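Local coordinates for protein peroxiredoxin (Akkermansia muciniphila, PDB 6KHX) that probably reduces hydrogen peroxide and organic hydroperoxides through a pair of redox-active cysteines, as a typical 2-Cys peroxiredoxin, at residues L38-K43 and K107-D112; V48-L53 and W82-T87; K65-V70 and I143-I148; V170-H175 and E181-G186. All blocks are in the same frame, centred on the assembly; numbering follows the deposited sequence.

Interaction 1. Residues L38-K43 and K107-D112; sequences LFFYPK and KTISAD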
loop_
_atom_site.group_PDB
_atom_site.type_symbol
_atom_site.label_atom_id
_atom_site.label_comp_id
_atom_site.label_asym_id
_atom_site.label_seq_id
_atom_site.Cartn_x
_atom_site.Cartn_y
_atom_site.Cartn_z
ATOM N N LEU B 38 25.873 23.527 -25.307
ATOM C CA LEU B 38 25.089 24.099 -24.215
ATOM C C LEU B 38 25.927 24.050 -22.944
ATOM O O LEU B 38 26.354 22.969 -22.529
ATOM C CB LEU B 38 23.779 23.327 -24.032
ATOM C CG LEU B 38 22.897 23.681 -22.832
ATOM C CD1 LEU B 38 22.307 25.072 -23.007
ATOM C CD2 LEU B 38 21.792 22.651 -22.619
ATOM N N PHE B 39 26.185 25.206 -22.334
ATOM C CA PHE B 39 26.994 25.214 -21.120
ATOM C C PHE B 39 26.305 25.991 -20.001
ATOM O O PHE B 39 25.739 27.068 -20.217
ATOM C CB PHE B 39 28.424 25.759 -21.380
ATOM C CG PHE B 39 28.497 27.240 -21.617
ATOM C CD1 PHE B 39 28.234 27.775 -22.865
ATOM C CD2 PHE B 39 28.873 28.094 -20.593
ATOM C CE1 PHE B 39 28.312 29.142 -23.081
ATOM C CE2 PHE B 39 28.959 29.462 -20.805
ATOM C CZ PHE B 39 28.677 29.986 -22.048
ATOM N N PHE B 40 26.360 25.409 -18.803
ATOM C CA PHE B 40 25.818 25.967 -17.573
ATOM C C PHE B 40 26.954 26.504 -16.712
ATOM O O PHE B 40 28.007 25.859 -16.592
ATOM C CB PHE B 40 25.058 24.897 -16.772
ATOM C CG PHE B 40 23.920 24.250 -17.517
ATOM C CD1 PHE B 40 24.158 23.252 -18.451
ATOM C CD2 PHE B 40 22.608 24.618 -17.260
ATOM C CE1 PHE B 40 23.115 22.653 -19.130
ATOM C CE2 PHE B 40 21.558 24.018 -17.931
ATOM C CZ PHE B 40 21.809 23.032 -18.865
ATOM N N TYR B 41 26.702 27.646 -16.074
ATOM C CA TYR B 41 27.555 28.284 -15.082
ATOM C C TYR B 41 26.706 28.671 -13.880
ATOM O O TYR B 41 25.490 28.847 -14.006
ATOM C CB TYR B 41 28.254 29.527 -15.657
ATOM C CG TYR B 41 27.313 30.629 -16.075
ATOM C CD1 TYR B 41 26.683 30.599 -17.315
ATOM C CD2 TYR B 41 27.059 31.706 -15.235
ATOM C CE1 TYR B 41 25.824 31.608 -17.707
ATOM C CE2 TYR B 41 26.205 32.721 -15.615
ATOM C CZ TYR B 41 25.588 32.670 -16.850
ATOM O OH TYR B 41 24.729 33.683 -17.229
ATOM N N PRO B 42 27.324 28.833 -12.689
ATOM C CA PRO B 42 26.528 29.001 -11.458
ATOM C C PRO B 42 25.845 30.347 -11.252
ATOM O O PRO B 42 24.648 30.376 -10.948
ATOM C CB PRO B 42 27.552 28.741 -10.342
ATOM C CG PRO B 42 28.878 28.983 -10.965
ATOM C CD PRO B 42 28.742 28.560 -12.392
ATOM N N LYS B 43 26.564 31.461 -11.385
ATOM C CA LYS B 43 26.019 32.740 -10.944
ATOM C C LYS B 43 26.475 33.875 -11.851
ATOM O O LYS B 43 27.666 33.981 -12.162
ATOM C CB LYS B 43 26.464 33.037 -9.509
ATOM C CG LYS B 43 25.615 32.422 -8.415
ATOM C CD LYS B 43 26.203 32.752 -7.055
ATOM C CE LYS B 43 25.689 31.815 -5.987
ATOM N NZ LYS B 43 26.408 32.009 -4.706
ATOM N N LYS B 107 15.030 26.460 -12.274
ATOM C CA LYS B 107 16.030 25.423 -12.027
ATOM C C LYS B 107 15.654 24.076 -12.634
ATOM O O LYS B 107 16.321 23.072 -12.350
ATOM C CB LYS B 107 16.314 25.241 -10.530
ATOM C CG LYS B 107 16.572 26.546 -9.808
ATOM C CD LYS B 107 16.989 26.315 -8.379
ATOM C CE LYS B 107 17.047 27.621 -7.623
ATOM N NZ LYS B 107 18.174 28.477 -8.079
ATOM N N THR B 108 14.607 24.017 -13.461
ATOM C CA THR B 108 14.205 22.739 -14.042
ATOM C C THR B 108 15.166 22.282 -15.141
ATOM O O THR B 108 15.368 21.076 -15.314
ATOM C CB THR B 108 12.772 22.823 -14.586
ATOM O OG1 THR B 108 12.672 23.885 -15.535
ATOM C CG2 THR B 108 11.774 23.075 -13.460
ATOM N N ILE B 109 15.759 23.214 -15.896
ATOM C CA ILE B 109 16.703 22.823 -16.941
ATOM C C ILE B 109 17.952 22.216 -16.315
ATOM O O ILE B 109 18.425 21.147 -16.727
ATOM C CB ILE B 109 17.057 24.026 -17.831
ATOM C CG1 ILE B 109 15.796 24.708 -18.348
ATOM C CG2 ILE B 109 17.903 23.573 -19.004
ATOM C CD1 ILE B 109 16.087 25.989 -19.101
ATOM N N SER B 110 18.504 22.898 -15.311
ATOM C CA SER B 110 19.682 22.387 -14.623
ATOM C C SER B 110 19.396 21.033 -13.992
ATOM O O SER B 110 20.263 20.151 -13.980
ATOM C CB SER B 110 20.144 23.394 -13.568
ATOM O OG SER B 110 20.370 24.670 -14.148
ATOM N N ALA B 111 18.187 20.851 -13.453
ATOM C CA ALA B 111 17.799 19.554 -12.910
ATOM C C ALA B 111 17.745 18.498 -14.006
ATOM O O ALA B 111 18.291 17.400 -13.855
ATOM C CB ALA B 111 16.454 19.660 -12.195
ATOM N N ASP B 112 17.099 18.821 -15.128
ATOM C CA ASP B 112 16.938 17.853 -16.210
ATOM C C ASP B 112 18.273 17.447 -16.816
ATOM O O ASP B 112 18.432 16.302 -17.256
ATOM C CB ASP B 112 16.020 18.431 -17.286
ATOM C CG ASP B 112 14.573 18.482 -16.844
ATOM O OD1 ASP B 112 14.270 17.907 -15.777
ATOM O OD2 ASP B 112 13.748 19.116 -17.542
#
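F40 on strand 35-40 and S110 in the short helix 108-112 are the nearest CA pair, 7.7 Å apart, and no hydrogen bond crosses between the segments. The side chains bridge the spacing, as is usual where a helix lies on a sheet. The phenyl ring of F40 leaves the strand toward the helix, CG beside the backbone N and opposite the carbonyl carbon (chi1 -58°), which turns the CD2-CE2 side of the ring to the helix. There the CG2 methyl of I109 sits at the ring edge, near its plane, 3.8 Å from F40 CE2; the two side chains cross at about a right angle. S110 approaches more obliquely, its OG 3.8 Å from F40 CD2. This is only van der Waals contact, because the polar need of S110 OG is met by D104 OD2, while D104 OD1 accepts from the backbone N of I109 in the first turn of the helix. Y113 adds a second ring beside F40, their planes at about 45°. With an alanine here the rim that meets I109 CG2 would be gone, and the isoleucine methyl and the Y113 ring would probably be left beside a gap between strand and helix. F39 and Y41, the alternate residues, turn instead to helix 48-58. Helices on both faces of a central sheet, as here, fit the thioredoxin fold of peroxiredoxins.

Interaction 2. Residues V48-L53 and W82-T87; sequences VCPTEL and WAWVNT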
loop_
_atom_site.group_PDB
_atom_site.type_symbol
_atom_site.label_atom_id
_atom_site.label_comp_id
_atom_site.label_asym_id
_atom_site.label_seq_id
_atom_site.Cartn_x
_atom_site.Cartn_y
_atom_site.Cartn_z
ATOM N N VAL B 48 34.803 33.234 -12.570
ATOM C CA VAL B 48 35.150 32.403 -13.724
ATOM C C VAL B 48 34.070 32.490 -14.793
ATOM O O VAL B 48 34.356 32.461 -16.001
ATOM C CB VAL B 48 35.374 30.945 -13.283
ATOM C CG1 VAL B 48 35.715 30.066 -14.485
ATOM C CG2 VAL B 48 36.468 30.866 -12.253
ATOM N N CYS B 49 32.817 32.603 -14.364
ATOM C CA CYS B 49 31.698 32.584 -15.300
ATOM C C CYS B 49 31.818 33.661 -16.373
ATOM O O CYS B 49 31.631 33.336 -17.561
ATOM C CB CYS B 49 30.394 32.688 -14.499
ATOM S SG CYS B 49 30.375 31.648 -12.964
ATOM N N PRO B 50 32.125 34.933 -16.054
ATOM C CA PRO B 50 32.309 35.914 -17.139
ATOM C C PRO B 50 33.466 35.581 -18.066
ATOM O O PRO B 50 33.372 35.858 -19.266
ATOM C CB PRO B 50 32.537 37.237 -16.390
ATOM C CG PRO B 50 32.962 36.846 -15.031
ATOM C CD PRO B 50 32.220 35.581 -14.732
ATOM N N THR B 51 34.562 35.010 -17.559
ATOM C CA THR B 51 35.658 34.662 -18.460
ATOM C C THR B 51 35.238 33.575 -19.439
ATOM O O THR B 51 35.570 33.642 -20.628
ATOM C CB THR B 51 36.895 34.242 -17.670
ATOM O OG1 THR B 51 36.770 32.886 -17.227
ATOM C CG2 THR B 51 37.048 35.146 -16.485
ATOM N N GLU B 52 34.477 32.585 -18.968
ATOM C CA GLU B 52 33.986 31.554 -19.879
ATOM C C GLU B 52 33.024 32.142 -20.907
ATOM O O GLU B 52 33.117 31.836 -22.105
ATOM C CB GLU B 52 33.329 30.425 -19.086
ATOM C CG GLU B 52 34.281 29.761 -18.098
ATOM C CD GLU B 52 33.683 28.549 -17.408
ATOM O OE1 GLU B 52 34.154 27.419 -17.669
ATOM O OE2 GLU B 52 32.736 28.728 -16.611
ATOM N N LEU B 53 32.110 33.011 -20.467
ATOM C CA LEU B 53 31.144 33.590 -21.396
ATOM C C LEU B 53 31.831 34.461 -22.448
ATOM O O LEU B 53 31.529 34.372 -23.648
ATOM C CB LEU B 53 30.090 34.387 -20.626
ATOM C CG LEU B 53 29.012 33.562 -19.911
ATOM C CD1 LEU B 53 28.585 34.185 -18.584
ATOM C CD2 LEU B 53 27.803 33.371 -20.819
ATOM N N TRP B 82 20.563 40.316 -18.636
ATOM C CA TRP B 82 20.535 41.555 -19.404
ATOM C C TRP B 82 21.373 42.644 -18.741
ATOM O O TRP B 82 22.125 43.356 -19.415
ATOM C CB TRP B 82 19.090 42.011 -19.593
ATOM C CG TRP B 82 18.966 43.431 -20.043
ATOM C CD1 TRP B 82 18.994 43.897 -21.327
ATOM C CD2 TRP B 82 18.799 44.579 -19.201
ATOM N NE1 TRP B 82 18.854 45.264 -21.333
ATOM C CE2 TRP B 82 18.733 45.705 -20.040
ATOM C CE3 TRP B 82 18.697 44.760 -17.817
ATOM C CZ2 TRP B 82 18.569 46.993 -19.543
ATOM C CZ3 TRP B 82 18.535 46.037 -17.325
ATOM C CH2 TRP B 82 18.472 47.138 -18.185
ATOM N N ALA B 83 21.251 42.799 -17.422
ATOM C CA ALA B 83 22.091 43.759 -16.716
ATOM C C ALA B 83 23.570 43.420 -16.879
ATOM O O ALA B 83 24.409 44.319 -17.008
ATOM C CB ALA B 83 21.703 43.803 -15.238
ATOM N N TRP B 84 23.904 42.129 -16.910
ATOM C CA TRP B 84 25.306 41.730 -16.971
ATOM C C TRP B 84 25.904 42.000 -18.345
ATOM O O TRP B 84 27.073 42.390 -18.450
ATOM C CB TRP B 84 25.444 40.254 -16.611
ATOM C CG TRP B 84 26.769 39.898 -16.038
ATOM C CD1 TRP B 84 27.702 40.756 -15.542
ATOM C CD2 TRP B 84 27.313 38.581 -15.889
ATOM N NE1 TRP B 84 28.796 40.056 -15.090
ATOM C CE2 TRP B 84 28.582 38.719 -15.296
ATOM C CE3 TRP B 84 26.848 37.299 -16.199
ATOM C CZ2 TRP B 84 29.391 37.622 -15.004
ATOM C CZ3 TRP B 84 27.656 36.212 -15.914
ATOM C CH2 TRP B 84 28.912 36.381 -15.322
ATOM N N VAL B 85 25.136 41.776 -19.415
ATOM C CA VAL B 85 25.640 42.113 -20.742
ATOM C C VAL B 85 25.699 43.617 -20.964
ATOM O O VAL B 85 26.286 44.067 -21.957
ATOM C CB VAL B 85 24.809 41.472 -21.874
ATOM C CG1 VAL B 85 24.724 39.960 -21.691
ATOM C CG2 VAL B 85 23.440 42.115 -21.979
ATOM N N ASN B 86 25.086 44.407 -20.079
ATOM C CA ASN B 86 25.196 45.856 -20.118
ATOM C C ASN B 86 26.179 46.397 -19.083
ATOM O O ASN B 86 26.160 47.595 -18.786
ATOM C CB ASN B 86 23.820 46.498 -19.946
ATOM C CG ASN B 86 22.993 46.444 -21.223
ATOM O OD1 ASN B 86 23.176 47.263 -22.126
ATOM N ND2 ASN B 86 22.077 45.486 -21.300
ATOM N N THR B 87 27.029 45.538 -18.522
ATOM C CA THR B 87 28.099 45.960 -17.632
ATOM C C THR B 87 29.433 45.782 -18.339
ATOM O O THR B 87 29.713 44.681 -18.831
ATOM C CB THR B 87 28.088 45.148 -16.333
ATOM O OG1 THR B 87 26.843 45.345 -15.658
ATOM C CG2 THR B 87 29.227 45.584 -15.418
#
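W84 meets helix 48-58 with the rim of its six-membered ring: P50 and C49 lie at the edge, near the indole plane, and L53 comes in obliquely. F45 supplies a further ring beside the indole, the planes at about 40°. P50 lies across the CZ2-CH2 bond, with P50 CD 3.5 Å from W84 CH2 and P50 CB 3.5 Å from W84 CZ2, the two side chains crossing at about a right angle; the imide nitrogen P50 N also lies by W84 CH2. L53 CD1 is 3.5 Å from W84 CZ3. C49 contributes its methylene, CB 4.1 Å from W84 CH2. The indole spans the gap because CG lies opposite the backbone N (chi1 -153°), which directs the six-membered ring outward while NE1 donates to G92 O. A serine in its place would probably leave P50 and L53 without their apolar neighbour and G92 O without this N-H. Side chains help to close the end of helix 78-85: N86 ND2 donates to W82 O at 2.8 Å and T87 OG1 to A83 O at 3.0 Å. Across the contact the indole carbons meet mainly carbon, with no hydrogen bond between the segments. W84 therefore borders C49, probably the peroxidatic cysteine, only by apolar packing at CB and directs no polar group at the sulfur; Y41, P42 and R138 also line C49.

Interaction 3. Residues K65-V70 and I143-I148; sequences KRDVAV and IDKDGI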
loop_
_atom_site.group_PDB
_atom_site.type_symbol
_atom_site.label_atom_id
_atom_site.label_comp_id
_atom_site.label_asym_id
_atom_site.label_seq_id
_atom_site.Cartn_x
_atom_site.Cartn_y
_atom_site.Cartn_z
ATOM N N LYS B 65 31.470 28.519 -38.061
ATOM C CA LYS B 65 31.985 27.779 -39.210
ATOM C C LYS B 65 31.603 26.306 -39.153
ATOM O O LYS B 65 31.479 25.657 -40.198
ATOM C CB LYS B 65 33.507 27.910 -39.306
ATOM C CG LYS B 65 34.018 29.325 -39.480
ATOM C CD LYS B 65 35.517 29.345 -39.768
ATOM C CE LYS B 65 36.302 28.483 -38.801
ATOM N NZ LYS B 65 37.763 28.583 -39.072
ATOM N N ARG B 66 31.405 25.762 -37.954
ATOM C CA ARG B 66 31.077 24.354 -37.785
ATOM C C ARG B 66 29.588 24.096 -37.569
ATOM O O ARG B 66 29.219 22.995 -37.142
ATOM C CB ARG B 66 31.894 23.766 -36.637
ATOM C CG ARG B 66 33.303 23.374 -37.039
ATOM C CD ARG B 66 34.181 23.207 -35.826
ATOM N NE ARG B 66 35.031 24.372 -35.645
ATOM C CZ ARG B 66 36.353 24.357 -35.758
ATOM N NH1 ARG B 66 36.987 23.221 -36.023
ATOM N NH2 ARG B 66 37.041 25.478 -35.585
ATOM N N ASP B 67 28.729 25.081 -37.842
ATOM C CA ASP B 67 27.279 24.913 -37.720
ATOM C C ASP B 67 26.887 24.549 -36.291
ATOM O O ASP B 67 26.019 23.702 -36.055
ATOM C CB ASP B 67 26.740 23.882 -38.713
ATOM C CG ASP B 67 26.222 24.520 -39.980
ATOM O OD1 ASP B 67 26.366 25.754 -40.120
ATOM O OD2 ASP B 67 25.668 23.789 -40.830
ATOM N N VAL B 68 27.548 25.187 -35.330
ATOM C CA VAL B 68 27.329 24.944 -33.914
ATOM C C VAL B 68 26.792 26.232 -33.320
ATOM O O VAL B 68 27.396 27.297 -33.481
ATOM C CB VAL B 68 28.612 24.502 -33.194
ATOM C CG1 VAL B 68 28.360 24.406 -31.702
ATOM C CG2 VAL B 68 29.104 23.176 -33.747
ATOM N N ALA B 69 25.634 26.143 -32.683
ATOM C CA ALA B 69 25.083 27.241 -31.917
ATOM C C ALA B 69 25.602 27.136 -30.492
ATOM O O ALA B 69 25.562 26.055 -29.893
ATOM C CB ALA B 69 23.558 27.194 -31.941
ATOM N N VAL B 70 26.105 28.244 -29.960
ATOM C CA VAL B 70 26.601 28.294 -28.590
ATOM C C VAL B 70 25.505 28.887 -27.716
ATOM O O VAL B 70 24.983 29.972 -28.014
ATOM C CB VAL B 70 27.898 29.114 -28.499
ATOM C CG1 VAL B 70 28.327 29.272 -27.053
ATOM C CG2 VAL B 70 28.980 28.454 -29.312
ATOM N N ILE B 143 25.321 18.599 -28.440
ATOM C CA ILE B 143 24.050 18.092 -28.940
ATOM C C ILE B 143 24.112 18.094 -30.462
ATOM O O ILE B 143 24.410 19.132 -31.063
ATOM C CB ILE B 143 22.879 18.956 -28.438
ATOM C CG1 ILE B 143 22.919 19.080 -26.912
ATOM C CG2 ILE B 143 21.558 18.389 -28.893
ATOM C CD1 ILE B 143 22.054 20.195 -26.374
ATOM N N ASP B 144 23.843 16.946 -31.087
ATOM C CA ASP B 144 23.934 16.886 -32.541
ATOM C C ASP B 144 22.651 17.437 -33.174
ATOM O O ASP B 144 21.732 17.899 -32.490
ATOM C CB ASP B 144 24.284 15.467 -33.013
ATOM C CG ASP B 144 23.165 14.441 -32.803
ATOM O OD1 ASP B 144 21.978 14.808 -32.647
ATOM O OD2 ASP B 144 23.492 13.231 -32.793
ATOM N N LYS B 145 22.593 17.408 -34.507
ATOM C CA LYS B 145 21.455 17.998 -35.201
ATOM C C LYS B 145 20.157 17.240 -34.950
ATOM O O LYS B 145 19.082 17.775 -35.238
ATOM C CB LYS B 145 21.730 18.088 -36.700
ATOM C CG LYS B 145 22.729 19.167 -37.072
ATOM C CD LYS B 145 22.859 19.278 -38.580
ATOM C CE LYS B 145 23.869 20.326 -38.994
ATOM N NZ LYS B 145 23.959 20.401 -40.477
ATOM N N ASP B 146 20.224 16.014 -34.437
ATOM C CA ASP B 146 19.022 15.285 -34.054
ATOM C C ASP B 146 18.575 15.595 -32.626
ATOM O O ASP B 146 17.565 15.043 -32.172
ATOM C CB ASP B 146 19.253 13.775 -34.188
ATOM C CG ASP B 146 19.446 13.329 -35.629
ATOM O OD1 ASP B 146 18.847 13.934 -36.548
ATOM O OD2 ASP B 146 20.198 12.352 -35.835
ATOM N N GLY B 147 19.302 16.455 -31.910
ATOM C CA GLY B 147 18.978 16.770 -30.534
ATOM C C GLY B 147 19.483 15.769 -29.521
ATOM O O GLY B 147 19.041 15.793 -28.367
ATOM N N ILE B 148 20.406 14.890 -29.914
ATOM C CA ILE B 148 20.935 13.829 -29.059
ATOM C C ILE B 148 22.278 14.255 -28.479
ATOM O O ILE B 148 23.128 14.818 -29.185
ATOM C CB ILE B 148 21.046 12.513 -29.850
ATOM C CG1 ILE B 148 19.665 12.140 -30.401
ATOM C CG2 ILE B 148 21.604 11.399 -28.974
ATOM C CD1 ILE B 148 19.701 11.128 -31.494
#
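K145 and D67 touch at the protein surface, and the turn that delivers the lysine explains how. I143 closes strand 138-143. At D144 the chain bends: chi1 of 69° brings OD1 back over the turn, where it accepts from D146 N at 2.8 Å and I148 N at 3.2 Å. The two donors come from opposite faces of the carboxylate plane, and the first bond makes an Asx turn. OD2 of the same residue pairs with R150. K145 starts out neither toward nor away from D67, but its chain is fully extended beyond CG and carries NZ to 3.8 Å from D67 OD2. This is a long salt bridge, the side chains crossing obliquely. K145 and D146 are the two corner residues of a type I turn from D144 to G147, closed by G147 N donating to D144 O at 2.9 Å. G147 has positive phi (82°), at which a CB would press on the carbonyl O of D146, and I148 O then accepts from D144 N: a type I turn with a G1 bulge, a classic hairpin connection. D67 is the C-prime residue of the Schellman motif ending helix 60-65. The hairpin joins strands 138-143 and 149-155, strand 35-40 lies between it and strand 68-74, and the bridge thus links the ends of two non-adjacent strands beside helix 163-179.

Interaction 4. Residues V170-H175 and E181-G186; sequences VDALQH and EVCPLG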
loop_
_atom_site.group_PDB
_atom_site.type_symbol
_atom_site.label_atom_id
_atom_site.label_comp_id
_atom_site.label_asym_id
_atom_site.label_seq_id
_atom_site.Cartn_x
_atom_site.Cartn_y
_atom_site.Cartn_z
ATOM N N VAL B 170 33.697 18.677 -31.058
ATOM C CA VAL B 170 32.838 18.980 -32.201
ATOM C C VAL B 170 33.433 18.405 -33.479
ATOM O O VAL B 170 32.739 17.759 -34.275
ATOM C CB VAL B 170 32.614 20.497 -32.324
ATOM C CG1 VAL B 170 32.004 20.829 -33.679
ATOM C CG2 VAL B 170 31.721 20.995 -31.201
ATOM N N ASP B 171 34.731 18.637 -33.696
ATOM C CA ASP B 171 35.379 18.129 -34.901
ATOM C C ASP B 171 35.342 16.610 -34.941
ATOM O O ASP B 171 35.139 16.019 -36.005
ATOM C CB ASP B 171 36.815 18.647 -35.003
ATOM C CG ASP B 171 36.879 20.113 -35.405
ATOM O OD1 ASP B 171 35.912 20.607 -36.034
ATOM O OD2 ASP B 171 37.897 20.772 -35.104
ATOM N N ALA B 172 35.529 15.957 -33.794
ATOM C CA ALA B 172 35.471 14.499 -33.775
ATOM C C ALA B 172 34.071 13.995 -34.122
ATOM O O ALA B 172 33.919 13.056 -34.917
ATOM C CB ALA B 172 35.914 13.971 -32.412
ATOM N N LEU B 173 33.034 14.606 -33.542
ATOM C CA LEU B 173 31.673 14.180 -33.850
ATOM C C LEU B 173 31.374 14.356 -35.333
ATOM O O LEU B 173 30.830 13.452 -35.982
ATOM C CB LEU B 173 30.661 14.959 -33.009
ATOM C CG LEU B 173 29.209 14.709 -33.443
ATOM C CD1 LEU B 173 28.845 13.259 -33.212
ATOM C CD2 LEU B 173 28.213 15.632 -32.747
ATOM N N GLN B 174 31.740 15.513 -35.891
ATOM C CA GLN B 174 31.458 15.774 -37.299
ATOM C C GLN B 174 32.258 14.845 -38.205
ATOM O O GLN B 174 31.752 14.389 -39.237
ATOM C CB GLN B 174 31.742 17.240 -37.626
ATOM C CG GLN B 174 30.702 18.191 -37.047
ATOM C CD GLN B 174 31.048 19.652 -37.257
ATOM O OE1 GLN B 174 32.141 19.984 -37.716
ATOM N NE2 GLN B 174 30.108 20.535 -36.932
ATOM N N HIS B 175 33.499 14.532 -37.829
ATOM C CA HIS B 175 34.282 13.594 -38.623
ATOM C C HIS B 175 33.652 12.210 -38.626
ATOM O O HIS B 175 33.553 11.568 -39.679
ATOM C CB HIS B 175 35.716 13.521 -38.104
ATOM C CG HIS B 175 36.604 12.662 -38.944
ATOM N ND1 HIS B 175 37.407 13.175 -39.940
ATOM C CD2 HIS B 175 36.802 11.323 -38.953
ATOM C CE1 HIS B 175 38.067 12.190 -40.521
ATOM N NE2 HIS B 175 37.717 11.055 -39.942
ATOM N N GLU B 181 34.434 7.106 -39.614
ATOM C CA GLU B 181 35.653 6.729 -38.916
ATOM C C GLU B 181 35.562 7.154 -37.455
ATOM O O GLU B 181 35.145 8.277 -37.154
ATOM C CB GLU B 181 36.864 7.388 -39.577
ATOM C CG GLU B 181 37.127 6.951 -41.012
ATOM C CD GLU B 181 38.250 7.740 -41.672
ATOM O OE1 GLU B 181 38.555 8.857 -41.204
ATOM O OE2 GLU B 181 38.831 7.244 -42.658
ATOM N N VAL B 182 35.944 6.262 -36.551
ATOM C CA VAL B 182 35.967 6.621 -35.139
ATOM C C VAL B 182 37.256 7.381 -34.852
ATOM O O VAL B 182 38.297 7.146 -35.477
ATOM C CB VAL B 182 35.810 5.372 -34.247
ATOM C CG1 VAL B 182 34.461 4.728 -34.496
ATOM C CG2 VAL B 182 36.922 4.372 -34.501
ATOM N N CYS B 183 37.189 8.315 -33.904
ATOM C CA CYS B 183 38.313 9.204 -33.635
ATOM C C CYS B 183 39.097 8.706 -32.435
ATOM O O CYS B 183 38.529 8.596 -31.336
ATOM C CB CYS B 183 37.820 10.625 -33.400
ATOM S SG CYS B 183 37.013 11.322 -34.861
ATOM N N PRO B 184 40.381 8.398 -32.586
ATOM C CA PRO B 184 41.164 7.845 -31.480
ATOM C C PRO B 184 41.535 8.931 -30.476
ATOM O O PRO B 184 41.212 10.113 -30.640
ATOM C CB PRO B 184 42.405 7.290 -32.178
ATOM C CG PRO B 184 42.563 8.164 -33.364
ATOM C CD PRO B 184 41.180 8.530 -33.815
ATOM N N LEU B 185 42.259 8.505 -29.442
ATOM C CA LEU B 185 42.672 9.409 -28.377
ATOM C C LEU B 185 43.500 10.565 -28.928
ATOM O O LEU B 185 44.394 10.370 -29.755
ATOM C CB LEU B 185 43.476 8.639 -27.334
ATOM C CG LEU B 185 43.996 9.447 -26.148
ATOM C CD1 LEU B 185 42.916 9.643 -25.107
ATOM C CD2 LEU B 185 45.183 8.739 -25.550
ATOM N N GLY B 186 43.181 11.773 -28.477
ATOM C CA GLY B 186 43.915 12.961 -28.865
ATOM C C GLY B 186 43.742 13.386 -30.303
ATOM O O GLY B 186 44.493 14.249 -30.772
#
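A172 and C183 form the close-packed half of this contact, their CA atoms 6.0 Å apart. The sulfur points back at the helix: C183 SG lies 3.8 Å from A172 CB and 3.5 Å from A172 O. It also sits obliquely to the H175 ring, 4.1 Å from H175 CD2; A172 and H175 cover one side of the sulfur, and the adjacent V182 packs on V48 of a neighbouring subunit. One turn on, the contact becomes polar and partly exposed, although Y179, W187 and A193 still pack round it. CG of H175 stands opposite the backbone N (chi1 -175°), which carries the ring out to E181, where H175 NE2 donates to E181 OE1 at 2.7 Å with an N-H...O angle of 157°. The acceptor lies close to the imidazole plane but is met on its anti side, ring and carboxylate turned 32° against each other. C183, in a Val-Cys-Pro sequence, is probably the resolving cysteine. Segment 181-186 runs back along helix 163-179, and L185 N reaches T51 of a neighbouring subunit. On its inner side the helix lays V170 and L173 against strands 35-40 and 138-143, so it stands between the sheet and the C-terminal segment.

The helix of interaction 1 and the helices of interaction 2 pack on opposite faces of strand 35-40. The two contacts, centres 16 Å apart, meet at the probable peroxidatic site, where P42 CD is 3.5 Å from C49 SG. Interaction 3 joins the same sheet, with F39 CE1 4.0 Å from V70 CG1. It passes directly into interaction 4 through the salt bridge from R66 NH1 to D171 OD2 (2.8 Å), their centres 15 Å apart. Within one chain, interactions 2 and 4 stand 31 Å apart, yet the assembly unites such regions: V48 packs on C183 of a neighbouring subunit, consistent with a disulfide partner supplied between chains. A calcium ion lies about 8 Å from the S110 side chain.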